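Local coordinates for protein putative peptidase (Bacteroides fragilis, PDB 5DYN) that is a clostripain-family cysteine protease that probably cleaves and thereby activates the Bacteroides fragilis toxin, at residues 32-37 with 149-154; 81-86 with 185-190; 131-136 with 169-174. One frame throughout, in Å; residues are numbered along the deposited sequence.

Interaction 1: 32-37 with 149-154; sequences ACFMEA and DRRTDK. With NA (sodium ion), chain J.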
loop_
_atom_site.group_PDB
_atom_site.type_symbol
_atom_site.label_atom_id
_atom_site.label_comp_id
_atom_site.label_asym_id
_atom_site.label_seq_id
_atom_site.Cartn_x
_atom_site.Cartn_y
_atom_site.Cartn_z
ATOM N N ALA B 32 0.327 3.288 4.204
ATOM C CA ALA B 32 1.662 3.819 3.971
ATOM C C ALA B 32 1.729 4.473 2.595
ATOM O O ALA B 32 0.894 4.205 1.732
ATOM C CB ALA B 32 2.702 2.718 4.093
ATOM N N CYS B 33 2.731 5.324 2.392
ATOM C CA CYS B 33 2.841 6.109 1.166
ATOM C C CYS B 33 3.181 5.280 -0.067
ATOM O O CYS B 33 3.943 4.321 0.011
ATOM C CB CYS B 33 3.899 7.201 1.336
ATOM S SG CYS B 33 3.289 8.721 2.089
ATOM N N PHE B 34 2.588 5.658 -1.199
ATOM C CA PHE B 34 3.049 5.231 -2.521
ATOM C C PHE B 34 2.962 3.731 -2.797
ATOM O O PHE B 34 3.561 3.251 -3.756
ATOM C CB PHE B 34 4.504 5.669 -2.727
ATOM C CG PHE B 34 4.720 7.158 -2.662
ATOM C CD1 PHE B 34 3.958 8.024 -3.430
ATOM C CD2 PHE B 34 5.710 7.688 -1.845
ATOM C CE1 PHE B 34 4.173 9.395 -3.380
ATOM C CE2 PHE B 34 5.928 9.056 -1.787
ATOM C CZ PHE B 34 5.162 9.909 -2.558
ATOM N N MET B 35 2.223 2.990 -1.979
ATOM C CA MET B 35 2.268 1.534 -2.073
ATOM C C MET B 35 1.301 0.945 -3.103
ATOM O O MET B 35 1.388 -0.242 -3.431
ATOM C CB MET B 35 2.001 0.907 -0.703
ATOM C CG MET B 35 3.065 1.226 0.336
ATOM S SD MET B 35 4.755 1.077 -0.285
ATOM C CE MET B 35 4.860 -0.675 -0.651
ATOM N N GLU B 36 0.384 1.755 -3.621
ATOM C CA GLU B 36 -0.528 1.252 -4.640
ATOM C C GLU B 36 0.142 1.342 -6.005
ATOM O O GLU B 36 -0.269 2.113 -6.876
ATOM C CB GLU B 36 -1.852 2.015 -4.626
ATOM C CG GLU B 36 -3.020 1.252 -5.256
ATOM C CD GLU B 36 -3.497 0.071 -4.412
ATOM O OE1 GLU B 36 -3.006 -0.100 -3.277
ATOM O OE2 GLU B 36 -4.376 -0.684 -4.882
ATOM N N ALA B 37 1.195 0.546 -6.172
ATOM C CA ALA B 37 1.966 0.510 -7.406
ATOM C C ALA B 37 1.812 -0.845 -8.081
ATOM O O ALA B 37 1.693 -1.869 -7.408
ATOM C CB ALA B 37 3.431 0.801 -7.124
ATOM N N ASP B 149 3.819 11.520 -7.701
ATOM C CA ASP B 149 5.003 11.918 -6.950
ATOM C C ASP B 149 5.261 13.412 -7.108
ATOM O O ASP B 149 5.683 13.876 -8.165
ATOM C CB ASP B 149 6.218 11.107 -7.407
ATOM C CG ASP B 149 7.392 11.209 -6.444
ATOM O OD1 ASP B 149 7.461 12.188 -5.666
ATOM O OD2 ASP B 149 8.255 10.303 -6.469
ATOM N N ARG B 150 5.018 14.157 -6.037
ATOM C CA ARG B 150 5.072 15.612 -6.082
ATOM C C ARG B 150 6.455 16.156 -5.741
ATOM O O ARG B 150 6.661 17.367 -5.692
ATOM C CB ARG B 150 4.022 16.191 -5.137
ATOM C CG ARG B 150 2.604 15.909 -5.596
ATOM C CD ARG B 150 2.282 16.770 -6.799
ATOM N NE ARG B 150 1.699 16.012 -7.899
ATOM C CZ ARG B 150 1.268 16.564 -9.029
ATOM N NH1 ARG B 150 1.355 17.876 -9.201
ATOM N NH2 ARG B 150 0.750 15.807 -9.988
ATOM N N ARG B 151 7.397 15.247 -5.506
ATOM C CA ARG B 151 8.790 15.605 -5.267
ATOM C C ARG B 151 9.522 15.720 -6.597
ATOM O O ARG B 151 9.936 14.708 -7.165
ATOM C CB ARG B 151 9.463 14.561 -4.375
ATOM C CG ARG B 151 8.719 14.298 -3.077
ATOM C CD ARG B 151 9.132 12.982 -2.450
ATOM N NE ARG B 151 8.901 11.862 -3.358
ATOM C CZ ARG B 151 9.094 10.586 -3.041
ATOM N NH1 ARG B 151 9.518 10.258 -1.830
ATOM N NH2 ARG B 151 8.855 9.636 -3.936
ATOM N N THR B 152 9.692 16.945 -7.088
ATOM C CA THR B 152 10.177 17.162 -8.452
ATOM C C THR B 152 11.591 16.642 -8.703
ATOM O O THR B 152 12.017 16.541 -9.852
ATOM C CB THR B 152 10.141 18.658 -8.832
ATOM O OG1 THR B 152 11.147 19.370 -8.101
ATOM C CG2 THR B 152 8.772 19.255 -8.537
ATOM N N ASP B 153 12.319 16.313 -7.639
ATOM C CA ASP B 153 13.656 15.753 -7.798
ATOM C C ASP B 153 13.603 14.224 -7.810
ATOM O O ASP B 153 14.635 13.554 -7.886
ATOM C CB ASP B 153 14.590 16.257 -6.691
ATOM C CG ASP B 153 14.195 15.756 -5.313
ATOM O OD1 ASP B 153 12.988 15.542 -5.077
ATOM O OD2 ASP B 153 15.092 15.583 -4.460
ATOM N N LYS B 154 12.394 13.674 -7.745
ATOM C CA LYS B 154 12.210 12.230 -7.792
ATOM C C LYS B 154 11.190 11.825 -8.858
ATOM O O LYS B 154 11.540 11.156 -9.828
ATOM C CB LYS B 154 11.790 11.702 -6.422
ATOM C CG LYS B 154 12.868 11.842 -5.361
ATOM C CD LYS B 154 12.426 11.257 -4.031
ATOM C CE LYS B 154 13.492 11.451 -2.965
ATOM N NZ LYS B 154 14.809 10.944 -3.428
HETATM NA NA NA J . 2.877 4.664 -5.931
#
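Phe-34 meets the guanidinium of Arg-151 with one corner of its ring. Phe-34 CE2 lies 3.7 Å from Arg-151 NH2, over a face of the flat group but displaced toward its rim, and the two planes are inclined by 31°, so the groups overlap in part and do not stack squarely. On the opposite guanidinium face CD of Lys-154 sits 3.5 Å above the plane, near the centre, leaving the charged group between an aromatic ring and an aliphatic chain. Beside it Asp-149 adds a looser touch, its CA 4.4 Å from CE1 of Phe-34.

What holds the guanidinium in this pose is Asp-149, gripped side-on in the guanidinium plane: Arg-151 NE reaches Asp-149 OD1 at 2.7 Å, and Arg-151 NH2 reaches Asp-149 OD2 at 2.7 Å in a nearly straight bond of 170°. The arginine chain bends at chi3 (-58°) to fold back on its near neighbour. Asp-149 OD1 accepts a second donor, the backbone N of Arg-151 at 3.1 Å, from the other face of the carboxylate; this closes an Asx turn that shapes the 149-154 loop. Asp-149 OD2 in turn takes the backbone N of Tyr-156.

The loop 32-37 leaves strand 25-31, which lies at one edge, within this chain, of the mixed sheet of this clan CD peptidase domain, and leads into helix 38-43, with Ala-37 at its N-cap. Phe-34 itself adopts a left-handed backbone conformation, and its O binds a sodium ion at 2.7 Å; Pro-55 O and Ser-212 OG complete the observed site. Tyr-157 stacks on the Phe-34 ring. Farther out, NH1 of Arg-151 forms a salt bridge with Glu-120 of another chain, which also packs on Phe-34.

Interaction 2: 81-86 with 185-190; sequences KIASCY and MVYWKS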
loop_
_atom_site.group_PDB
_atom_site.type_symbol
_atom_site.label_atom_id
_atom_site.label_comp_id
_atom_site.label_asym_id
_atom_site.label_seq_id
_atom_site.Cartn_x
_atom_site.Cartn_y
_atom_site.Cartn_z
ATOM N N LYS B 81 -14.819 -2.149 1.795
ATOM C CA LYS B 81 -15.321 -1.418 2.946
ATOM C C LYS B 81 -14.190 -0.685 3.665
ATOM O O LYS B 81 -14.386 0.424 4.157
ATOM C CB LYS B 81 -16.054 -2.363 3.895
ATOM C CG LYS B 81 -17.406 -2.816 3.359
ATOM C CD LYS B 81 -17.926 -4.026 4.107
ATOM C CE LYS B 81 -19.324 -4.406 3.650
ATOM N NZ LYS B 81 -20.320 -3.348 3.985
ATOM N N ILE B 82 -13.008 -1.297 3.709
ATOM C CA ILE B 82 -11.820 -0.635 4.249
ATOM C C ILE B 82 -11.516 0.645 3.473
ATOM O O ILE B 82 -11.315 1.711 4.059
ATOM C CB ILE B 82 -10.579 -1.551 4.205
ATOM C CG1 ILE B 82 -10.725 -2.711 5.192
ATOM C CG2 ILE B 82 -9.317 -0.760 4.527
ATOM C CD1 ILE B 82 -9.695 -3.805 4.997
ATOM N N ALA B 83 -11.495 0.531 2.149
ATOM C CA ALA B 83 -11.196 1.663 1.282
ATOM C C ALA B 83 -12.242 2.766 1.395
ATOM O O ALA B 83 -11.899 3.940 1.552
ATOM C CB ALA B 83 -11.078 1.205 -0.157
ATOM N N SER B 84 -13.515 2.388 1.309
ATOM C CA SER B 84 -14.602 3.363 1.367
ATOM C C SER B 84 -14.640 4.076 2.717
ATOM O O SER B 84 -14.895 5.277 2.775
ATOM C CB SER B 84 -15.948 2.690 1.084
ATOM O OG SER B 84 -16.199 1.641 2.003
ATOM N N CYS B 85 -14.378 3.339 3.794
ATOM C CA CYS B 85 -14.291 3.939 5.128
ATOM C C CYS B 85 -13.177 4.973 5.188
ATOM O O CYS B 85 -13.386 6.098 5.641
ATOM C CB CYS B 85 -14.057 2.871 6.198
ATOM S SG CYS B 85 -15.521 1.930 6.653
ATOM N N TYR B 86 -11.997 4.570 4.732
ATOM C CA TYR B 86 -10.834 5.442 4.676
ATOM C C TYR B 86 -11.177 6.718 3.913
ATOM O O TYR B 86 -10.914 7.828 4.386
ATOM C CB TYR B 86 -9.663 4.734 3.994
ATOM C CG TYR B 86 -8.289 5.286 4.319
ATOM C CD1 TYR B 86 -7.254 4.443 4.723
ATOM C CD2 TYR B 86 -8.028 6.646 4.243
ATOM C CE1 TYR B 86 -6.003 4.940 5.013
ATOM C CE2 TYR B 86 -6.779 7.153 4.540
ATOM C CZ TYR B 86 -5.772 6.298 4.924
ATOM O OH TYR B 86 -4.531 6.805 5.219
ATOM N N MET B 185 -8.335 -2.565 -10.975
ATOM C CA MET B 185 -8.780 -1.577 -9.998
ATOM C C MET B 185 -10.280 -1.694 -9.751
ATOM O O MET B 185 -11.094 -1.282 -10.577
ATOM C CB MET B 185 -8.422 -0.164 -10.456
ATOM C CG MET B 185 -6.934 0.040 -10.661
ATOM S SD MET B 185 -5.974 -0.543 -9.247
ATOM C CE MET B 185 -6.484 0.620 -7.981
ATOM N N VAL B 186 -10.636 -2.264 -8.606
ATOM C CA VAL B 186 -12.033 -2.453 -8.247
ATOM C C VAL B 186 -12.558 -1.273 -7.430
ATOM O O VAL B 186 -13.765 -1.120 -7.248
ATOM C CB VAL B 186 -12.231 -3.756 -7.458
ATOM C CG1 VAL B 186 -11.878 -4.952 -8.327
ATOM C CG2 VAL B 186 -11.387 -3.744 -6.192
ATOM N N TYR B 187 -11.644 -0.444 -6.939
ATOM C CA TYR B 187 -12.014 0.756 -6.201
ATOM C C TYR B 187 -10.992 1.857 -6.433
ATOM O O TYR B 187 -9.787 1.615 -6.391
ATOM C CB TYR B 187 -12.136 0.462 -4.701
ATOM C CG TYR B 187 -12.598 1.646 -3.871
ATOM C CD1 TYR B 187 -11.697 2.612 -3.432
ATOM C CD2 TYR B 187 -13.935 1.792 -3.517
ATOM C CE1 TYR B 187 -12.115 3.693 -2.676
ATOM C CE2 TYR B 187 -14.364 2.869 -2.756
ATOM C CZ TYR B 187 -13.447 3.816 -2.338
ATOM O OH TYR B 187 -13.862 4.891 -1.583
ATOM N N TRP B 188 -11.482 3.067 -6.673
ATOM C CA TRP B 188 -10.621 4.236 -6.792
ATOM C C TRP B 188 -11.425 5.504 -6.564
ATOM O O TRP B 188 -12.239 5.900 -7.399
ATOM C CB TRP B 188 -9.932 4.275 -8.156
ATOM C CG TRP B 188 -9.179 5.548 -8.431
ATOM C CD1 TRP B 188 -9.357 6.392 -9.489
ATOM C CD2 TRP B 188 -8.130 6.120 -7.636
ATOM N NE1 TRP B 188 -8.485 7.450 -9.404
ATOM C CE2 TRP B 188 -7.721 7.307 -8.277
ATOM C CE3 TRP B 188 -7.496 5.743 -6.446
ATOM C CZ2 TRP B 188 -6.709 8.120 -7.769
ATOM C CZ3 TRP B 188 -6.492 6.554 -5.944
ATOM C CH2 TRP B 188 -6.107 7.726 -6.608
ATOM N N LYS B 189 -11.203 6.127 -5.413
ATOM C CA LYS B 189 -11.871 7.372 -5.071
ATOM C C LYS B 189 -10.853 8.380 -4.567
ATOM O O LYS B 189 -9.903 8.024 -3.864
ATOM C CB LYS B 189 -12.958 7.137 -4.020
ATOM C CG LYS B 189 -14.143 6.338 -4.524
ATOM C CD LYS B 189 -15.039 7.189 -5.402
ATOM C CE LYS B 189 -15.695 8.299 -4.596
ATOM N NZ LYS B 189 -16.677 9.073 -5.405
ATOM N N SER B 190 -11.051 9.638 -4.938
ATOM C CA SER B 190 -10.156 10.699 -4.511
ATOM C C SER B 190 -10.881 12.025 -4.393
ATOM O O SER B 190 -11.772 12.332 -5.182
ATOM C CB SER B 190 -8.987 10.845 -5.483
ATOM O OG SER B 190 -8.130 11.903 -5.080
#
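OG of Ser-84, a residue that meets Tyr-187 across the contact, is tied back to its own helix: it hydrogen-bonds Leu-80 O, and Lys-81 O is also near, 3.1 Å from Ser-84 OG. The torsion behind this, chi1 58°, sets OG between the backbone N and the carbonyl carbon, from where it can reach the carbonyls of the preceding turn. Lys-81 O is at the same time the acceptor of the regular helix bond from Cys-85 N, at 2.9 Å.

With that hydroxyl occupied within the helix, the contact with the strand is mainly apolar. Ala-83 lays its methyl over one face of the Tyr-187 ring, a CH-pi contact with CB 3.9 Å from the ring centroid and 22° off the normal. The methyl is displaced toward the CD1 side, where Ala-83 CB and Tyr-187 CD1 are 3.6 Å apart. Tyr-187 projects from the strand with CG anti to the backbone N (chi1 -177°), which carries its far end along the helix until OH comes 3.4 Å from CA of Ser-84. No hydrogen bond joins the two segments.

A classic beta bulge pairs Val-186 and Tyr-187 with the single residue Val-113; Tyr-187 CB points at the helix and, one residue on, Trp-188 CB away from it. Helix 78-92 thus lies against the central mixed sheet: Ala-83 also packs on Val-111 and Val-113 of strand 110-115, Leu-80 and Tyr-87 of the helix also touch Tyr-187, and helix 65-72 packs on the helix through Ile-82 and Cys-85.

Interaction 3: 131-136 with 169-174; sequences PRYITG and AGNGDY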
loop_
_atom_site.group_PDB
_atom_site.type_symbol
_atom_site.label_atom_id
_atom_site.label_comp_id
_atom_site.label_asym_id
_atom_site.label_seq_id
_atom_site.Cartn_x
_atom_site.Cartn_y
_atom_site.Cartn_z
ATOM N N PRO B 131 6.812 -3.012 -25.890
ATOM C CA PRO B 131 7.873 -3.079 -26.904
ATOM C C PRO B 131 7.453 -2.427 -28.214
ATOM O O PRO B 131 8.276 -1.862 -28.930
ATOM C CB PRO B 131 8.086 -4.588 -27.101
ATOM C CG PRO B 131 7.459 -5.236 -25.911
ATOM C CD PRO B 131 6.318 -4.353 -25.534
ATOM N N ARG B 132 6.160 -2.502 -28.498
ATOM C CA ARG B 132 5.592 -2.032 -29.753
ATOM C C ARG B 132 5.550 -0.507 -29.847
ATOM O O ARG B 132 5.645 0.058 -30.939
ATOM C CB ARG B 132 4.187 -2.618 -29.911
ATOM C CG ARG B 132 3.505 -2.371 -31.237
ATOM C CD ARG B 132 2.341 -3.338 -31.389
ATOM N NE ARG B 132 1.302 -2.841 -32.285
ATOM C CZ ARG B 132 0.129 -3.441 -32.463
ATOM N NH1 ARG B 132 -0.151 -4.558 -31.804
ATOM N NH2 ARG B 132 -0.767 -2.922 -33.292
ATOM N N TYR B 133 5.417 0.160 -28.703
ATOM C CA TYR B 133 5.253 1.611 -28.687
ATOM C C TYR B 133 6.415 2.334 -28.019
ATOM O O TYR B 133 6.407 3.558 -27.900
ATOM C CB TYR B 133 3.943 1.985 -27.991
ATOM C CG TYR B 133 2.721 1.646 -28.807
ATOM C CD1 TYR B 133 2.101 0.410 -28.681
ATOM C CD2 TYR B 133 2.193 2.556 -29.715
ATOM C CE1 TYR B 133 0.987 0.094 -29.427
ATOM C CE2 TYR B 133 1.080 2.249 -30.467
ATOM C CZ TYR B 133 0.480 1.015 -30.320
ATOM O OH TYR B 133 -0.631 0.698 -31.066
ATOM N N ILE B 134 7.408 1.574 -27.572
ATOM C CA ILE B 134 8.618 2.155 -27.002
ATOM C C ILE B 134 9.823 1.501 -27.668
ATOM O O ILE B 134 10.473 0.625 -27.098
ATOM C CB ILE B 134 8.684 1.969 -25.473
ATOM C CG1 ILE B 134 7.359 2.378 -24.824
ATOM C CG2 ILE B 134 9.837 2.773 -24.884
ATOM C CD1 ILE B 134 7.321 2.161 -23.332
ATOM N N THR B 135 10.104 1.929 -28.895
ATOM C CA THR B 135 11.138 1.304 -29.708
ATOM C C THR B 135 12.504 1.955 -29.511
ATOM O O THR B 135 13.535 1.338 -29.782
ATOM C CB THR B 135 10.766 1.351 -31.202
ATOM O OG1 THR B 135 10.482 2.704 -31.583
ATOM C CG2 THR B 135 9.538 0.491 -31.466
ATOM N N GLY B 136 12.506 3.198 -29.034
ATOM C CA GLY B 136 13.743 3.925 -28.801
ATOM C C GLY B 136 13.967 4.281 -27.342
ATOM O O GLY B 136 13.104 4.047 -26.496
ATOM N N ALA B 169 -1.581 6.720 -27.856
ATOM C CA ALA B 169 -2.465 7.790 -28.311
ATOM C C ALA B 169 -3.933 7.383 -28.208
ATOM O O ALA B 169 -4.769 7.828 -28.994
ATOM C CB ALA B 169 -2.125 8.191 -29.739
ATOM N N GLY B 170 -4.231 6.523 -27.239
ATOM C CA GLY B 170 -5.577 6.025 -27.029
ATOM C C GLY B 170 -6.166 5.275 -28.209
ATOM O O GLY B 170 -7.375 5.329 -28.433
ATOM N N ASN B 171 -5.329 4.570 -28.965
ATOM C CA ASN B 171 -5.826 3.845 -30.131
ATOM C C ASN B 171 -6.494 2.530 -29.742
ATOM O O ASN B 171 -6.900 2.345 -28.594
ATOM C CB ASN B 171 -4.699 3.590 -31.141
ATOM C CG ASN B 171 -3.568 2.746 -30.577
ATOM O OD1 ASN B 171 -3.688 2.141 -29.512
ATOM N ND2 ASN B 171 -2.453 2.705 -31.299
ATOM N N GLY B 172 -6.598 1.617 -30.703
ATOM C CA GLY B 172 -7.243 0.338 -30.473
ATOM C C GLY B 172 -6.456 -0.566 -29.544
ATOM O O GLY B 172 -7.029 -1.420 -28.868
ATOM N N ASP B 173 -5.138 -0.382 -29.511
ATOM C CA ASP B 173 -4.292 -1.150 -28.606
ATOM C C ASP B 173 -4.535 -0.737 -27.165
ATOM O O ASP B 173 -4.414 -1.552 -26.251
ATOM C CB ASP B 173 -2.817 -0.972 -28.957
ATOM C CG ASP B 173 -2.405 -1.800 -30.149
ATOM O OD1 ASP B 173 -3.127 -2.766 -30.471
ATOM O OD2 ASP B 173 -1.362 -1.489 -30.761
ATOM N N TYR B 174 -4.875 0.531 -26.963
ATOM C CA TYR B 174 -5.212 1.003 -25.632
ATOM C C TYR B 174 -6.470 0.308 -25.132
ATOM O O TYR B 174 -6.500 -0.193 -24.009
ATOM C CB TYR B 174 -5.405 2.520 -25.606
ATOM C CG TYR B 174 -5.958 3.003 -24.283
ATOM C CD1 TYR B 174 -5.164 3.016 -23.140
ATOM C CD2 TYR B 174 -7.276 3.418 -24.171
ATOM C CE1 TYR B 174 -5.668 3.440 -21.925
ATOM C CE2 TYR B 174 -7.788 3.846 -22.963
ATOM C CZ TYR B 174 -6.982 3.855 -21.843
ATOM O OH TYR B 174 -7.496 4.283 -20.637
#
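The N-terminal cap of helix 172-182 is where Tyr-133, in the last turn of helix 130-133, meets Asn-171 and Asp-173. Asn-171 is the N-cap residue, and its amide does two jobs. Asn-171 OD1 accepts from the first turn of the helix, taking Tyr-174 N at 3.2 Å and, through a weak bond, Asp-173 N at 2.9 Å. The torsion responsible is chi1 at 61°, which tucks CG between the backbone N and the carbonyl carbon and so brings the amide over the N-H groups of the helix's first turn. The other end of the amide is then turned outward, toward the tyrosine.

Tyr-133 OH lies between the two residues of the cap, donating to Asp-173 OD2 and accepting from Asn-171 ND2. The distance from Tyr-133 OH to Asp-173 OD2 is modelled as a very short 2.3 Å, so its length is doubtful; as modelled, the oxygen lies at the ring edge, near the ring plane. Asp-173 OD2 also attracts Arg-132, whose extended side chain brings NH2 within 3.0 Å of it. This salt bridge is one of charge alone, because the carboxylate sits over a guanidinium face with the two planes 86° apart, and no N-H points at the oxygen. The start of the helix would probably help to stabilise the aspartate's negative charge as well.

The preceding helix 160-167 ends in a Schellman motif at Ala-169, and Tyr-174 reaches that helix, its OH hydrogen-bonded to Asp-161 and its ring edge-to-face with that of Tyr-165. Across the contact, the hydrogen bond from Asn-171 ND2 to Tyr-133 OH measures 2.7 Å with a moderately bent N-H...O angle of 151°.

In the fold
Interaction 1 is buried near the centre of the fold, interaction 2 is partly buried, and interaction 3 lies at the surface, its centre about 21 Å from that of the chain. Chemistry follows place: a sheltered arginine between an aromatic ring and a lysine chain in the first, packing without a hydrogen bond across it, mainly methyl on ring, in the second, and a surface network of hydroxyl, amide and charged groups in the third. Interactions 1 and 2 touch, Glu-36 OE2 packing 4.0 Å from Met-185 CE at the start of strand 185-196. That strand directly follows helix 172-182, at whose N-terminus interaction 3 lies; the nearest atoms of interactions 2 and 3 are about 11 Å apart. Among the three, interaction 1 alone reaches a second chain.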